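Fiber protein (Raptor siadenovirus a, PDB 5FJL) forms the trimeric fibre of the virus capsid, whose head domain, the part described here, probably attaches the virion to a receptor on the host cell. Local coordinates at residues A[133-137]-A[163-169]. Sequence-based numbering, arbitrary orientation.
Sequences MMQFL and IVTVHPF
In the hydrophobic core of the adenovirus fibre head, a domain built of antiparallel beta strands, F136 and F169 meet as a T-shaped (edge-to-face) pair. The ring centroids lie 5.1 Å apart with the planes at 75°, and F136 CE2 stands over the centre of the F169 ring, 3.9 Å from F169 CZ. Phenylalanine suits both places: F136 supplies the thin edge, and F169 receives it on a broad face while its weakly positive C-H rim takes M134 O near the ring plane, 3.6 Å from F169 CE1. M134 crosses the same rim, its CG 3.9 Å from F169 CZ. The strands 127-138 and 160-171 share no hydrogen bond here; strand 115-122 pairs with both, so the CA atoms of M134 and V166 are 8.6 Å apart and side chains make the contact. Unbranched and flexible, M134 can reach across to I163: bent at its last torsion (chi3 60°), it meets I163 tip to tip, M134 CE lying 3.6 Å from I163 CD1. Extended I163 (chi2 -179°) carries CD1 out to this methyl, while short, branched V166 offers CG2 to M134 SD at 4.3 Å. Between I163 and V166 in the chain, V164 and T165 form a classic beta bulge against strand 115-122. L146 packs on M134 and F136, L67 on both phenylalanines; the outer side of 163-169 lies at the trimer interface, where H167 meets H167 of each neighbouring subunit.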
loop_
_atom_site.group_PDB
_atom_site.type_symbol
_atom_site.label_atom_id
_atom_site.label_comp_id
_atom_site.label_asym_id
_atom_site.label_seq_id
_atom_site.Cartn_x
_atom_site.Cartn_y
_atom_site.Cartn_z
ATOM N N MET A 133 -1.631 -7.843 -1.065
ATOM C CA MET A 133 -2.381 -7.228 0.028
ATOM C C MET A 133 -2.759 -8.305 1.016
ATOM O O MET A 133 -3.020 -9.456 0.632
ATOM C CB MET A 133 -3.585 -6.488 -0.447
ATOM C CG MET A 133 -3.202 -5.297 -1.364
ATOM S SD MET A 133 -4.436 -4.013 -1.465
ATOM C CE MET A 133 -3.978 -3.105 0.037
ATOM N N MET A 134 -2.748 -7.960 2.273
ATOM C CA MET A 134 -3.195 -8.899 3.309
ATOM C C MET A 134 -4.095 -8.250 4.290
ATOM O O MET A 134 -4.061 -7.047 4.512
ATOM C CB MET A 134 -2.071 -9.622 3.896
ATOM C CG MET A 134 -1.041 -8.807 4.504
ATOM S SD MET A 134 0.356 -9.810 5.138
ATOM C CE MET A 134 1.054 -10.676 3.771
ATOM N N GLN A 135 -4.960 -9.067 4.887
ATOM C CA GLN A 135 -6.006 -8.546 5.742
ATOM C C GLN A 135 -6.378 -9.587 6.781
ATOM O O GLN A 135 -6.506 -10.748 6.436
ATOM C CB GLN A 135 -7.241 -8.248 4.866
ATOM C CG GLN A 135 -8.388 -7.606 5.539
ATOM C CD GLN A 135 -9.396 -7.060 4.542
ATOM O OE1 GLN A 135 -9.291 -7.286 3.329
ATOM N NE2 GLN A 135 -10.287 -6.266 5.044
ATOM N N PHE A 136 -6.562 -9.175 8.017
ATOM C CA PHE A 136 -7.052 -10.075 9.088
ATOM C C PHE A 136 -8.579 -9.977 9.075
ATOM O O PHE A 136 -9.155 -8.878 9.144
ATOM C CB PHE A 136 -6.492 -9.674 10.436
ATOM C CG PHE A 136 -5.053 -10.028 10.637
ATOM C CD1 PHE A 136 -4.696 -11.275 11.132
ATOM C CD2 PHE A 136 -4.037 -9.112 10.345
ATOM C CE1 PHE A 136 -3.376 -11.614 11.347
ATOM C CE2 PHE A 136 -2.724 -9.439 10.554
ATOM C CZ PHE A 136 -2.375 -10.676 11.070
ATOM N N LEU A 137 -9.220 -11.132 9.044
ATOM C CA LEU A 137 -10.697 -11.234 9.002
ATOM C C LEU A 137 -11.126 -12.314 9.994
ATOM O O LEU A 137 -10.351 -13.186 10.331
ATOM C CB LEU A 137 -11.160 -11.606 7.609
ATOM C CG LEU A 137 -10.912 -10.613 6.480
ATOM C CD1 LEU A 137 -11.347 -11.232 5.159
ATOM C CD2 LEU A 137 -11.643 -9.301 6.719
ATOM N N ILE A 163 7.053 -12.931 4.612
ATOM C CA ILE A 163 6.663 -11.509 4.632
ATOM C C ILE A 163 7.914 -10.702 4.951
ATOM O O ILE A 163 8.449 -10.805 6.057
ATOM C CB ILE A 163 5.555 -11.208 5.666
ATOM C CG1 ILE A 163 4.335 -12.128 5.469
ATOM C CG2 ILE A 163 5.221 -9.724 5.665
ATOM C CD1 ILE A 163 3.209 -11.880 6.425
ATOM N N VAL A 164 8.372 -9.916 4.003
ATOM C CA VAL A 164 9.563 -9.109 4.155
ATOM C C VAL A 164 9.248 -7.805 4.886
ATOM O O VAL A 164 9.904 -7.445 5.858
ATOM C CB VAL A 164 10.202 -8.816 2.805
ATOM C CG1 VAL A 164 11.409 -7.879 2.979
ATOM C CG2 VAL A 164 10.597 -10.112 2.102
ATOM N N THR A 165 8.211 -7.129 4.428
ATOM C CA THR A 165 7.754 -5.912 5.119
ATOM C C THR A 165 6.272 -5.702 4.757
ATOM O O THR A 165 5.800 -6.191 3.743
ATOM C CB THR A 165 8.703 -4.741 4.831
ATOM O OG1 THR A 165 8.598 -3.740 5.880
ATOM C CG2 THR A 165 8.418 -4.248 3.492
ATOM N N VAL A 166 5.549 -5.087 5.696
ATOM C CA VAL A 166 4.107 -4.849 5.508
ATOM C C VAL A 166 3.745 -3.521 6.167
ATOM O O VAL A 166 4.240 -3.149 7.226
ATOM C CB VAL A 166 3.252 -6.045 6.009
ATOM C CG1 VAL A 166 3.545 -6.384 7.450
ATOM C CG2 VAL A 166 1.773 -5.822 5.789
ATOM N N HIS A 167 2.878 -2.776 5.502
ATOM C CA HIS A 167 2.377 -1.523 6.073
ATOM C C HIS A 167 1.515 -1.863 7.304
ATOM O O HIS A 167 0.823 -2.885 7.307
ATOM C CB HIS A 167 1.548 -0.756 5.032
ATOM C CG HIS A 167 1.163 0.626 5.462
ATOM N ND1 HIS A 167 2.049 1.681 5.459
ATOM C CD2 HIS A 167 0.017 1.109 5.981
ATOM C CE1 HIS A 167 1.460 2.757 5.936
ATOM N NE2 HIS A 167 0.215 2.441 6.244
ATOM N N PRO A 168 1.513 -1.009 8.336
ATOM C CA PRO A 168 0.729 -1.344 9.512
ATOM C C PRO A 168 -0.748 -1.582 9.189
ATOM O O PRO A 168 -1.303 -1.030 8.237
ATOM C CB PRO A 168 0.909 -0.107 10.398
ATOM C CG PRO A 168 2.269 0.389 10.039
ATOM C CD PRO A 168 2.326 0.200 8.541
ATOM N N PHE A 169 -1.401 -2.380 10.030
ATOM C CA PHE A 169 -2.795 -2.719 9.833
ATOM C C PHE A 169 -3.731 -1.754 10.548
ATOM O O PHE A 169 -3.553 -1.537 11.753
ATOM C CB PHE A 169 -3.081 -4.149 10.291
ATOM C CG PHE A 169 -2.372 -5.195 9.516
ATOM C CD1 PHE A 169 -2.916 -5.682 8.341
ATOM C CD2 PHE A 169 -1.128 -5.655 9.899
ATOM C CE1 PHE A 169 -2.284 -6.648 7.605
ATOM C CE2 PHE A 169 -0.435 -6.610 9.140
ATOM C CZ PHE A 169 -1.033 -7.112 7.973
#